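Local coordinates for export chaperone SatS (Mycobacterium tuberculosis H37Rv, PDB 6DNM), which acts as a chaperone for the SecA2 protein export pathway, the part described here being its C-terminal domain, at residues V16-I21 / D78-A83; Y62-H67 / A83-S88; D110-V115 / V153-D158. All coordinates share one frame; numbering follows the deposited sequence.

Contact 1: residues V16-I21 / D78-A83; sequences VGIDPI and DDIRTA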
ATOM      1  N   VAL A  16       0.911  15.305 -11.741  1.00 15.42           N
ATOM      2  CA  VAL A  16       0.315  14.163 -12.434  1.00 14.83           C
ATOM      3  C   VAL A  16      -0.770  13.473 -11.618  1.00 14.39           C
ATOM      4  O   VAL A  16      -1.516  12.650 -12.165  1.00 15.08           O
ATOM      5  CB  VAL A  16       1.376  13.211 -13.017  1.00 16.24           C
ATOM      6  CG1 VAL A  16       2.290  13.961 -13.972  1.00 16.50           C
ATOM      7  CG2 VAL A  16       2.173  12.546 -11.925  1.00 18.33           C
ATOM      8  N   GLY A  17      -0.885  13.780 -10.327  1.00 13.62           N
ATOM      9  CA  GLY A  17      -1.955  13.239  -9.508  1.00 13.76           C
ATOM     10  C   GLY A  17      -1.810  11.777  -9.168  1.00 14.02           C
ATOM     11  O   GLY A  17      -2.791  11.136  -8.791  1.00 16.00           O
ATOM     12  N   ILE A  18      -0.607  11.229  -9.293  1.00 14.07           N
ATOM     13  CA  ILE A  18      -0.337   9.820  -9.049  1.00 13.62           C
ATOM     14  C   ILE A  18       0.878   9.763  -8.132  1.00 15.78           C
ATOM     15  O   ILE A  18       1.849  10.493  -8.349  1.00 17.43           O
ATOM     16  CB  ILE A  18      -0.080   9.079 -10.381  1.00 14.20           C
ATOM     17  CG1 ILE A  18      -1.343   9.112 -11.261  1.00 14.79           C
ATOM     18  CG2 ILE A  18       0.387   7.653 -10.144  1.00 16.29           C
ATOM     19  CD1 ILE A  18      -1.126   8.745 -12.730  1.00 16.28           C
ATOM     20  N   ASP A  19       0.814   8.918  -7.092  1.00 15.77           N
ATOM     21  CA  ASP A  19       1.864   8.862  -6.084  1.00 15.89           C
ATOM     22  C   ASP A  19       2.701   7.608  -6.250  1.00 13.46           C
ATOM     23  O   ASP A  19       2.154   6.496  -6.223  1.00 13.83           O
ATOM     24  CB  ASP A  19       1.263   8.818  -4.668  1.00 19.72           C
ATOM     25  CG  ASP A  19       0.634  10.120  -4.233  1.00 24.30           C
ATOM     26  OD1 ASP A  19       1.045  11.199  -4.703  1.00 25.85           O
ATOM     27  OD2 ASP A  19      -0.277  10.042  -3.386  1.00 27.64           O
ATOM     28  N   PRO A  20       4.022   7.733  -6.316  1.00 13.12           N
ATOM     29  CA  PRO A  20       4.876   6.572  -6.037  1.00 13.19           C
ATOM     30  C   PRO A  20       4.764   6.202  -4.569  1.00 12.51           C
ATOM     31  O   PRO A  20       4.700   7.068  -3.695  1.00 12.78           O
ATOM     32  CB  PRO A  20       6.287   7.085  -6.359  1.00 13.98           C
ATOM     33  CG  PRO A  20       6.071   8.334  -7.215  1.00 14.89           C
ATOM     34  CD  PRO A  20       4.797   8.928  -6.684  1.00 14.22           C
ATOM     35  N   ILE A  21       4.701   4.900  -4.300  1.00 11.56           N
ATOM     36  CA  ILE A  21       4.618   4.417  -2.927  1.00 11.70           C
ATOM     37  C   ILE A  21       5.681   3.353  -2.695  1.00 10.85           C
ATOM     38  O   ILE A  21       6.159   2.706  -3.630  1.00 11.51           O
ATOM     39  CB  ILE A  21       3.212   3.891  -2.535  1.00 13.04           C
ATOM     40  CG1 ILE A  21       2.900   2.578  -3.249  1.00 13.61           C
ATOM     41  CG2 ILE A  21       2.132   4.948  -2.801  1.00 13.75           C
ATOM     42  CD1 ILE A  21       1.612   1.914  -2.742  1.00 15.02           C
ATOM     43  N   ASP A  78       0.353   9.771 -19.734  1.00 17.39           N
ATOM     44  CA  ASP A  78       1.305  10.045 -20.807  1.00 20.76           C
ATOM     45  C   ASP A  78       2.459  10.915 -20.342  1.00 18.74           C
ATOM     46  O   ASP A  78       3.542  10.767 -20.840  1.00 18.51           O
ATOM     47  CB  ASP A  78       0.634  10.640 -22.040  1.00 26.68           C
ATOM     48  CG  ASP A  78       1.467  10.449 -23.315  1.00 34.38           C
ATOM     49  OD1 ASP A  78       1.562   9.299 -23.801  1.00 37.81           O
ATOM     50  OD2 ASP A  78       2.011  11.432 -23.827  1.00 37.06           O
ATOM     51  N   ASP A  79       2.217  11.803 -19.384  1.00 19.29           N
ATOM     52  CA  ASP A  79       3.301  12.602 -18.815  1.00 18.98           C
ATOM     53  C   ASP A  79       4.328  11.718 -18.119  1.00 16.55           C
ATOM     54  O   ASP A  79       5.534  11.976 -18.190  1.00 15.76           O
ATOM     55  CB  ASP A  79       2.741  13.629 -17.828  1.00 22.84           C
ATOM     56  CG  ASP A  79       2.146  14.848 -18.514  1.00 29.35           C
ATOM     57  OD1 ASP A  79       2.248  14.966 -19.754  1.00 32.33           O
ATOM     58  OD2 ASP A  79       1.578  15.700 -17.801  1.00 30.99           O
ATOM     59  N   ILE A  80       3.865  10.677 -17.424  1.00 14.92           N
ATOM     60  CA  ILE A  80       4.785   9.750 -16.769  1.00 14.16           C
ATOM     61  C   ILE A  80       5.595   8.981 -17.802  1.00 14.81           C
ATOM     62  O   ILE A  80       6.825   8.888 -17.703  1.00 15.71           O
ATOM     63  CB  ILE A  80       4.023   8.806 -15.825  1.00 14.92           C
ATOM     64  CG1 ILE A  80       3.338   9.610 -14.712  1.00 15.50           C
ATOM     65  CG2 ILE A  80       4.974   7.739 -15.269  1.00 16.33           C
ATOM     66  CD1 ILE A  80       2.302   8.832 -13.933  1.00 16.48           C
ATOM     67  N   ARG A  81       4.916   8.414 -18.800  1.00 15.00           N
ATOM     68  CA  ARG A  81       5.604   7.618 -19.810  1.00 15.33           C
ATOM     69  C   ARG A  81       6.610   8.462 -20.579  1.00 16.24           C
ATOM     70  O   ARG A  81       7.739   8.020 -20.828  1.00 16.37           O
ATOM     71  CB  ARG A  81       4.579   6.986 -20.757  1.00 17.32           C
ATOM     72  CG  ARG A  81       5.204   6.160 -21.873  1.00 19.94           C
ATOM     73  CD  ARG A  81       4.159   5.365 -22.634  1.00 24.89           C
ATOM     74  NE  ARG A  81       3.193   6.233 -23.300  1.00 29.71           N
ATOM     75  CZ  ARG A  81       3.278   6.604 -24.573  1.00 33.91           C
ATOM     76  NH1 ARG A  81       4.293   6.189 -25.321  1.00 35.64           N
ATOM     77  NH2 ARG A  81       2.352   7.394 -25.098  1.00 35.00           N
ATOM     78  N   THR A  82       6.221   9.688 -20.945  1.00 16.37           N
ATOM     79  CA  THR A  82       7.118  10.585 -21.670  1.00 17.69           C
ATOM     80  C   THR A  82       8.314  10.990 -20.814  1.00 16.26           C
ATOM     81  O   THR A  82       9.434  11.109 -21.320  1.00 16.29           O
ATOM     82  CB  THR A  82       6.346  11.826 -22.138  1.00 20.50           C
ATOM     83  OG1 THR A  82       5.238  11.425 -22.954  1.00 25.13           O
ATOM     84  CG2 THR A  82       7.241  12.732 -22.949  1.00 23.19           C
ATOM     85  N   ALA A  83       8.102  11.209 -19.516  1.00 15.50           N
ATOM     86  CA  ALA A  83       9.238  11.484 -18.642  1.00 15.01           C
ATOM     87  C   ALA A  83      10.177  10.287 -18.579  1.00 14.76           C
ATOM     88  O   ALA A  83      11.404  10.449 -18.577  1.00 16.27           O
ATOM     89  CB  ALA A  83       8.753  11.875 -17.245  1.00 14.89           C
TER
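The flat group among the touching side chains is the carboxylate of D79, yet it is the methylene behind it that meets V16: D79 CB lies 3.9 Å from V16 CG1. The carboxylate itself is engaged elsewhere: OD2 accepts a hydrogen bond from the backbone N of V5, which ties the N-terminal stretch to this turn of helix 77-86. V16 offers its two methyls to successive residues of that helix. CG1 is the branch set beside its own backbone N (chi1 -58°) and goes to D79, while CG2 comes within 4.2 Å of I80 CG1. The other meeting is between two isoleucines of nearly identical shape. I18 and I80 each carry CG1 anti to the carbonyl carbon and continue extended, I80 with chi2 of 166°; the two side chains cross at a slant, and between them the CD1 methyls make the contact, I18 CD1 to I80 CD1, at 3.6 Å. No hydrogen bond links the segments, and the grip is made of carbon-to-carbon contacts, D79 giving only its methylene. Between V16 and I18 the chain turns at G17, whose positive phi (73°) closes helix 12-16 in a Schellman motif and lets the chain set out toward strand 19-24. V16 O is held by the hydroxyl of T76, just ahead of helix 77-86. I80 also packs on F12 and W13 of helix 12-16, and I18 reaches L33 and C35, so helix 77-86 packs on the end of helix 12-16 and on I18, just before strand 19-24, with strand 29-37 behind I18.

Contact 2: residues Y62-H67 / A83-S88; sequences YLADEH and AATDGS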
ATOM      1  N   TYR A  62       9.914  -0.005 -16.540  1.00 13.96           N
ATOM      2  CA  TYR A  62       8.581  -0.458 -16.906  1.00 14.27           C
ATOM      3  C   TYR A  62       7.753   0.688 -17.474  1.00 14.29           C
ATOM      4  O   TYR A  62       7.067   0.526 -18.492  1.00 14.93           O
ATOM      5  CB  TYR A  62       7.910  -1.050 -15.667  1.00 14.47           C
ATOM      6  CG  TYR A  62       6.496  -1.534 -15.887  1.00 15.02           C
ATOM      7  CD1 TYR A  62       6.244  -2.838 -16.294  1.00 16.44           C
ATOM      8  CD2 TYR A  62       5.409  -0.690 -15.670  1.00 16.40           C
ATOM      9  CE1 TYR A  62       4.949  -3.287 -16.489  1.00 18.26           C
ATOM     10  CE2 TYR A  62       4.111  -1.125 -15.871  1.00 18.05           C
ATOM     11  CZ  TYR A  62       3.883  -2.426 -16.278  1.00 18.55           C
ATOM     12  OH  TYR A  62       2.587  -2.862 -16.476  1.00 21.69           O
ATOM     13  N   LEU A  63       7.827   1.864 -16.843  1.00 14.28           N
ATOM     14  CA  LEU A  63       7.023   3.006 -17.259  1.00 14.59           C
ATOM     15  C   LEU A  63       7.461   3.581 -18.600  1.00 15.01           C
ATOM     16  O   LEU A  63       6.700   4.338 -19.208  1.00 16.21           O
ATOM     17  CB  LEU A  63       7.047   4.089 -16.176  1.00 15.04           C
ATOM     18  CG  LEU A  63       6.406   3.701 -14.844  1.00 14.28           C
ATOM     19  CD1 LEU A  63       6.790   4.697 -13.752  1.00 14.76           C
ATOM     20  CD2 LEU A  63       4.894   3.609 -15.006  1.00 15.41           C
ATOM     21  N   ALA A  64       8.660   3.236 -19.075  1.00 15.53           N
ATOM     22  CA  ALA A  64       9.100   3.651 -20.404  1.00 17.30           C
ATOM     23  C   ALA A  64       8.436   2.853 -21.514  1.00 19.65           C
ATOM     24  O   ALA A  64       8.459   3.291 -22.670  1.00 20.38           O
ATOM     25  CB  ALA A  64      10.614   3.496 -20.537  1.00 16.68           C
ATOM     26  N   ASP A  65       7.868   1.696 -21.199  1.00 21.60           N
ATOM     27  CA  ASP A  65       7.284   0.829 -22.209  1.00 26.67           C
ATOM     28  C   ASP A  65       5.794   1.104 -22.341  1.00 28.94           C
ATOM     29  O   ASP A  65       5.138   1.553 -21.398  1.00 28.16           O
ATOM     30  CB  ASP A  65       7.491  -0.639 -21.837  1.00 29.34           C
ATOM     31  CG  ASP A  65       8.913  -1.097 -22.047  1.00 31.23           C
ATOM     32  OD1 ASP A  65       9.591  -0.507 -22.910  1.00 31.10           O
ATOM     33  OD2 ASP A  65       9.353  -2.042 -21.361  1.00 33.47           O
ATOM     34  N   GLU A  66       5.267   0.839 -23.532  1.00 32.08           N
ATOM     35  CA  GLU A  66       3.828   0.897 -23.745  1.00 35.25           C
ATOM     36  C   GLU A  66       3.163  -0.214 -22.950  1.00 34.37           C
ATOM     37  O   GLU A  66       3.624  -1.360 -22.958  1.00 34.51           O
ATOM     38  CB  GLU A  66       3.514   0.715 -25.226  1.00 38.81           C
ATOM     39  CG  GLU A  66       2.236   1.391 -25.680  1.00 42.59           C
ATOM     40  CD  GLU A  66       2.409   2.882 -25.880  1.00 45.89           C
ATOM     41  OE1 GLU A  66       2.352   3.628 -24.878  1.00 47.03           O
ATOM     42  OE2 GLU A  66       2.605   3.305 -27.039  1.00 47.21           O
ATOM     43  N   HIS A  67       2.077   0.121 -22.264  1.00 34.02           N
ATOM     44  CA  HIS A  67       1.395  -0.840 -21.420  1.00 34.08           C
ATOM     45  C   HIS A  67      -0.095  -0.549 -21.434  1.00 35.21           C
ATOM     46  O   HIS A  67      -0.526   0.593 -21.618  1.00 36.47           O
ATOM     47  CB  HIS A  67       1.890  -0.780 -19.968  1.00 33.74           C
ATOM     48  CG  HIS A  67       3.283  -1.293 -19.779  1.00 33.05           C
ATOM     49  ND1 HIS A  67       3.640  -2.597 -20.043  1.00 33.21           N
ATOM     50  CD2 HIS A  67       4.405  -0.677 -19.340  1.00 33.71           C
ATOM     51  CE1 HIS A  67       4.924  -2.762 -19.781  1.00 32.90           C
ATOM     52  NE2 HIS A  67       5.413  -1.610 -19.358  1.00 34.62           N
ATOM     53  N   ALA A  83       8.102  11.209 -19.516  1.00 15.50           N
ATOM     54  CA  ALA A  83       9.238  11.484 -18.642  1.00 15.01           C
ATOM     55  C   ALA A  83      10.177  10.287 -18.579  1.00 14.76           C
ATOM     56  O   ALA A  83      11.404  10.449 -18.577  1.00 16.27           O
ATOM     57  CB  ALA A  83       8.753  11.875 -17.245  1.00 14.89           C
ATOM     58  N   ALA A  84       9.616   9.076 -18.493  1.00 15.01           N
ATOM     59  CA  ALA A  84      10.447   7.876 -18.495  1.00 16.37           C
ATOM     60  C   ALA A  84      11.280   7.783 -19.769  1.00 17.97           C
ATOM     61  O   ALA A  84      12.489   7.518 -19.717  1.00 18.40           O
ATOM     62  CB  ALA A  84       9.572   6.634 -18.327  1.00 18.41           C
ATOM     63  N   THR A  85      10.652   8.000 -20.928  1.00 16.68           N
ATOM     64  CA  THR A  85      11.402   7.891 -22.177  1.00 17.40           C
ATOM     65  C   THR A  85      12.337   9.078 -22.390  1.00 17.50           C
ATOM     66  O   THR A  85      13.364   8.936 -23.064  1.00 19.07           O
ATOM     67  CB  THR A  85      10.465   7.651 -23.371  1.00 17.78           C
ATOM     68  OG1 THR A  85       9.507   8.710 -23.472  1.00 18.22           O
ATOM     69  CG2 THR A  85       9.724   6.321 -23.202  1.00 17.87           C
ATOM     70  N   ASP A  86      12.017  10.244 -21.819  1.00 17.11           N
ATOM     71  CA  ASP A  86      12.931  11.381 -21.873  1.00 18.20           C
ATOM     72  C   ASP A  86      14.171  11.150 -21.026  1.00 19.73           C
ATOM     73  O   ASP A  86      15.168  11.857 -21.201  1.00 20.26           O
ATOM     74  CB  ASP A  86      12.267  12.640 -21.309  1.00 18.80           C
ATOM     75  CG  ASP A  86      11.329  13.315 -22.283  1.00 18.60           C
ATOM     76  OD1 ASP A  86      11.280  12.922 -23.470  1.00 18.82           O
ATOM     77  OD2 ASP A  86      10.652  14.267 -21.841  1.00 19.12           O
ATOM     78  N   GLY A  87      14.116  10.212 -20.086  1.00 18.90           N
ATOM     79  CA  GLY A  87      15.186  10.049 -19.127  1.00 20.10           C
ATOM     80  C   GLY A  87      15.120  10.988 -17.946  1.00 20.00           C
ATOM     81  O   GLY A  87      16.058  11.019 -17.143  1.00 22.68           O
ATOM     82  N   SER A  88      14.037  11.747 -17.804  1.00 19.36           N
ATOM     83  CA  SER A  88      13.909  12.742 -16.751  1.00 19.95           C
ATOM     84  C   SER A  88      13.032  12.280 -15.599  1.00 19.37           C
ATOM     85  O   SER A  88      12.891  13.016 -14.617  1.00 20.87           O
ATOM     86  CB  SER A  88      13.337  14.037 -17.331  1.00 20.88           C
ATOM     87  OG  SER A  88      12.040  13.810 -17.855  1.00 21.48           O
TER
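Helix 77-86 packs here, in its last turn, against the chain at the end of helix 56-63, where L63 and A64 meet A84 and T85. Small side chains bring the backbones close, with A64 CA and A84 CA 4.8 Å apart. The methyl of A84 presses on the peptide link itself, CB lying 3.6 Å from A64 N, and it also meets the A64 methyl, CB to CB, at 4.0 Å. T85 divides its branches: with chi1 at 58° its OG1 turns back to the carbonyl oxygens of R81 and T82 in its own helix, leaving CG2 to rest 3.3 Å from A64 O. Beyond A64 the chain folds back, so that H67 NE2 sits 3.2 Å above the plane of the Y62 ring, over its centre. The same nitrogen gives a weak, bent bond to Y62 O (122° at the hydrogen). At the end of helix 77-86, G87 has positive phi, S88 N bonds A83 O and G87 N bonds A84 O. That pair of bonds is the Schellman motif, a common way for an alpha helix to end, and it follows directly on the alanine-lined close approach.

Contact 3: residues D110-V115 / V153-D158; sequences DGPDAV and VAYVLD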
ATOM      1  N   ASP A 110       2.686  -9.961  20.892  1.00 21.64           N
ATOM      2  CA  ASP A 110       3.034  -9.397  22.190  1.00 23.33           C
ATOM      3  C   ASP A 110       1.982  -8.430  22.719  1.00 23.35           C
ATOM      4  O   ASP A 110       2.132  -7.914  23.831  1.00 25.38           O
ATOM      5  CB  ASP A 110       4.392  -8.697  22.114  1.00 26.64           C
ATOM      6  CG  ASP A 110       5.541  -9.668  21.961  1.00 31.25           C
ATOM      7  OD1 ASP A 110       5.426 -10.810  22.456  1.00 33.25           O
ATOM      8  OD2 ASP A 110       6.560  -9.284  21.350  1.00 33.32           O
ATOM      9  N   GLY A 111       0.925  -8.171  21.955  1.00 22.48           N
ATOM     10  CA  GLY A 111      -0.160  -7.352  22.427  1.00 22.34           C
ATOM     11  C   GLY A 111      -0.113  -5.929  21.924  1.00 21.96           C
ATOM     12  O   GLY A 111       0.845  -5.494  21.266  1.00 21.81           O
ATOM     13  N   PRO A 112      -1.158  -5.166  22.244  1.00 22.52           N
ATOM     14  CA  PRO A 112      -1.271  -3.810  21.687  1.00 23.92           C
ATOM     15  C   PRO A 112      -0.103  -2.907  22.027  1.00 25.64           C
ATOM     16  O   PRO A 112       0.273  -2.070  21.199  1.00 24.91           O
ATOM     17  CB  PRO A 112      -2.593  -3.285  22.271  1.00 24.53           C
ATOM     18  CG  PRO A 112      -2.895  -4.181  23.429  1.00 24.11           C
ATOM     19  CD  PRO A 112      -2.284  -5.511  23.127  1.00 23.36           C
ATOM     20  N   ASP A 113       0.500  -3.054  23.207  1.00 27.24           N
ATOM     21  CA  ASP A 113       1.569  -2.138  23.590  1.00 30.22           C
ATOM     22  C   ASP A 113       2.856  -2.368  22.808  1.00 28.68           C
ATOM     23  O   ASP A 113       3.729  -1.491  22.807  1.00 29.97           O
ATOM     24  CB  ASP A 113       1.818  -2.193  25.099  1.00 34.30           C
ATOM     25  CG  ASP A 113       0.544  -2.007  25.904  1.00 37.24           C
ATOM     26  OD1 ASP A 113       0.427  -2.615  26.989  1.00 39.77           O
ATOM     27  OD2 ASP A 113      -0.342  -1.255  25.448  1.00 38.08           O
ATOM     28  N   ALA A 114       2.995  -3.514  22.140  1.00 26.18           N
ATOM     29  CA  ALA A 114       4.140  -3.769  21.277  1.00 25.23           C
ATOM     30  C   ALA A 114       3.956  -3.232  19.864  1.00 23.37           C
ATOM     31  O   ALA A 114       4.928  -3.193  19.100  1.00 24.09           O
ATOM     32  CB  ALA A 114       4.431  -5.271  21.200  1.00 26.12           C
ATOM     33  N   VAL A 115       2.745  -2.824  19.499  1.00 21.79           N
ATOM     34  CA  VAL A 115       2.447  -2.369  18.144  1.00 20.57           C
ATOM     35  C   VAL A 115       2.633  -0.861  18.071  1.00 20.76           C
ATOM     36  O   VAL A 115       2.071  -0.114  18.882  1.00 23.46           O
ATOM     37  CB  VAL A 115       1.017  -2.751  17.735  1.00 19.09           C
ATOM     38  CG1 VAL A 115       0.752  -2.263  16.319  1.00 19.29           C
ATOM     39  CG2 VAL A 115       0.809  -4.250  17.854  1.00 19.22           C
ATOM     40  N   VAL A 153      -6.678  -3.925  16.380  1.00 12.31           N
ATOM     41  CA  VAL A 153      -6.317  -2.782  15.549  1.00 13.84           C
ATOM     42  C   VAL A 153      -7.051  -1.531  16.014  1.00 13.04           C
ATOM     43  O   VAL A 153      -6.446  -0.462  16.171  1.00 13.96           O
ATOM     44  CB  VAL A 153      -6.609  -3.106  14.076  1.00 13.82           C
ATOM     45  CG1 VAL A 153      -6.508  -1.844  13.212  1.00 15.11           C
ATOM     46  CG2 VAL A 153      -5.652  -4.185  13.591  1.00 13.27           C
ATOM     47  N   ALA A 154      -8.368  -1.638  16.239  1.00 13.47           N
ATOM     48  CA  ALA A 154      -9.134  -0.465  16.662  1.00 13.89           C
ATOM     49  C   ALA A 154      -8.598   0.086  17.978  1.00 13.87           C
ATOM     50  O   ALA A 154      -8.492   1.307  18.155  1.00 15.04           O
ATOM     51  CB  ALA A 154     -10.626  -0.800  16.755  1.00 15.04           C
ATOM     52  N   TYR A 155      -8.225  -0.802  18.903  1.00 13.97           N
ATOM     53  CA  TYR A 155      -7.684  -0.352  20.177  1.00 13.96           C
ATOM     54  C   TYR A 155      -6.371   0.404  19.994  1.00 14.67           C
ATOM     55  O   TYR A 155      -6.193   1.493  20.555  1.00 15.93           O
ATOM     56  CB  TYR A 155      -7.509  -1.536  21.129  1.00 14.89           C
ATOM     57  CG  TYR A 155      -6.898  -1.098  22.443  1.00 16.69           C
ATOM     58  CD1 TYR A 155      -7.681  -0.500  23.424  1.00 19.14           C
ATOM     59  CD2 TYR A 155      -5.537  -1.244  22.690  1.00 18.46           C
ATOM     60  CE1 TYR A 155      -7.132  -0.079  24.620  1.00 21.46           C
ATOM     61  CE2 TYR A 155      -4.977  -0.823  23.892  1.00 20.41           C
ATOM     62  CZ  TYR A 155      -5.781  -0.241  24.850  1.00 21.99           C
ATOM     63  OH  TYR A 155      -5.226   0.181  26.044  1.00 25.22           O
ATOM     64  N   VAL A 156      -5.437  -0.157  19.216  1.00 14.57           N
ATOM     65  CA  VAL A 156      -4.136   0.487  19.023  1.00 15.24           C
ATOM     66  C   VAL A 156      -4.303   1.851  18.367  1.00 16.21           C
ATOM     67  O   VAL A 156      -3.601   2.809  18.705  1.00 17.92           O
ATOM     68  CB  VAL A 156      -3.183  -0.422  18.216  1.00 15.60           C
ATOM     69  CG1 VAL A 156      -1.908   0.346  17.806  1.00 17.59           C
ATOM     70  CG2 VAL A 156      -2.824  -1.682  18.997  1.00 17.34           C
ATOM     71  N   LEU A 157      -5.227   1.961  17.411  1.00 14.84           N
ATOM     72  CA  LEU A 157      -5.382   3.205  16.666  1.00 15.95           C
ATOM     73  C   LEU A 157      -6.154   4.274  17.427  1.00 16.00           C
ATOM     74  O   LEU A 157      -6.226   5.410  16.946  1.00 17.24           O
ATOM     75  CB  LEU A 157      -6.053   2.930  15.319  1.00 18.12           C
ATOM     76  CG  LEU A 157      -5.237   2.059  14.370  1.00 18.90           C
ATOM     77  CD1 LEU A 157      -5.988   1.863  13.061  1.00 20.48           C
ATOM     78  CD2 LEU A 157      -3.891   2.722  14.115  1.00 20.99           C
ATOM     79  N   ASP A 158      -6.730   3.950  18.588  1.00 15.89           N
ATOM     80  CA  ASP A 158      -7.499   4.919  19.369  1.00 15.50           C
ATOM     81  C   ASP A 158      -6.856   5.118  20.734  1.00 15.07           C
ATOM     82  O   ASP A 158      -7.121   4.338  21.667  1.00 16.50           O
ATOM     83  CB  ASP A 158      -8.944   4.448  19.526  1.00 16.62           C
ATOM     84  CG  ASP A 158      -9.820   5.450  20.257  1.00 17.35           C
ATOM     85  OD1 ASP A 158      -9.332   6.529  20.659  1.00 17.58           O
ATOM     86  OD2 ASP A 158     -11.019   5.143  20.445  1.00 20.30           O
TER
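P112 and V156 bring their backbones to 5.8 Å between CA atoms, where a short 3-10 turn lies beside the last turns of helix 148-157. The first segment leaves helix 104-110 at G111, whose phi is positive (100°), and residues 112-114 then coil tightly, with A114 N bonded to G111 O and V115 N to P112 O. In the second segment L157 N keeps the helical bond to V153 O, whereas D158 N reaches Y155 O, a tighter step as the helix runs out. Across the gap P112 CB meets two side chains of the helix. It lies 3.6 Å from Y155 CD2, at the edge of the ring and near its plane rather than over a face, and 3.7 Å from V156 CG2. The proline CG stands off the ring plane, 4.0 Å from Y155 CE2. With CG anti to the backbone N (chi1 178°) the Y155 ring swings out to P112, and chi2 of 80° sets its turn so that the CD2-CE2 side meets the proline. V156 spreads its two methyls over the turn: CG2 goes to P112, and CG1 comes 4.0 Å from V115 CG1, the two valines crossing at about a right angle. L120 of helix 117-134 packs against both valines. D113 holds K164 in a salt bridge through OD1, and the Y155 side chain also packs on K164 and P165. No hydrogen bond passes between the two segments, so this junction rests on the fit of aliphatic groups and a ring edge, and the charge pairing of D113 is left to the loop that follows helix 148-157.

Contacts 1 and 2 form one continuous region, their centres 10 Å apart. Both draw on helix 77-86 and share A83, and their segments alternate along the chain. They also touch directly: R81 NE forms a salt bridge with E66 OE1 at 3.2 Å, and I80 CG2 packs on L63 CD1 at 3.9 Å, so successive turns of one helix serve helix 12-16 and the end of helix 56-63. Contact 3 stands apart on the opposite side of the chain's centre, about 36 Å from contact 1 and 42 Å from contact 2 between centres. It lies among the helices of the far end of the domain, its nearest atoms about 18 Å from contact 1 and about 30 Å from contact 2, without touching either.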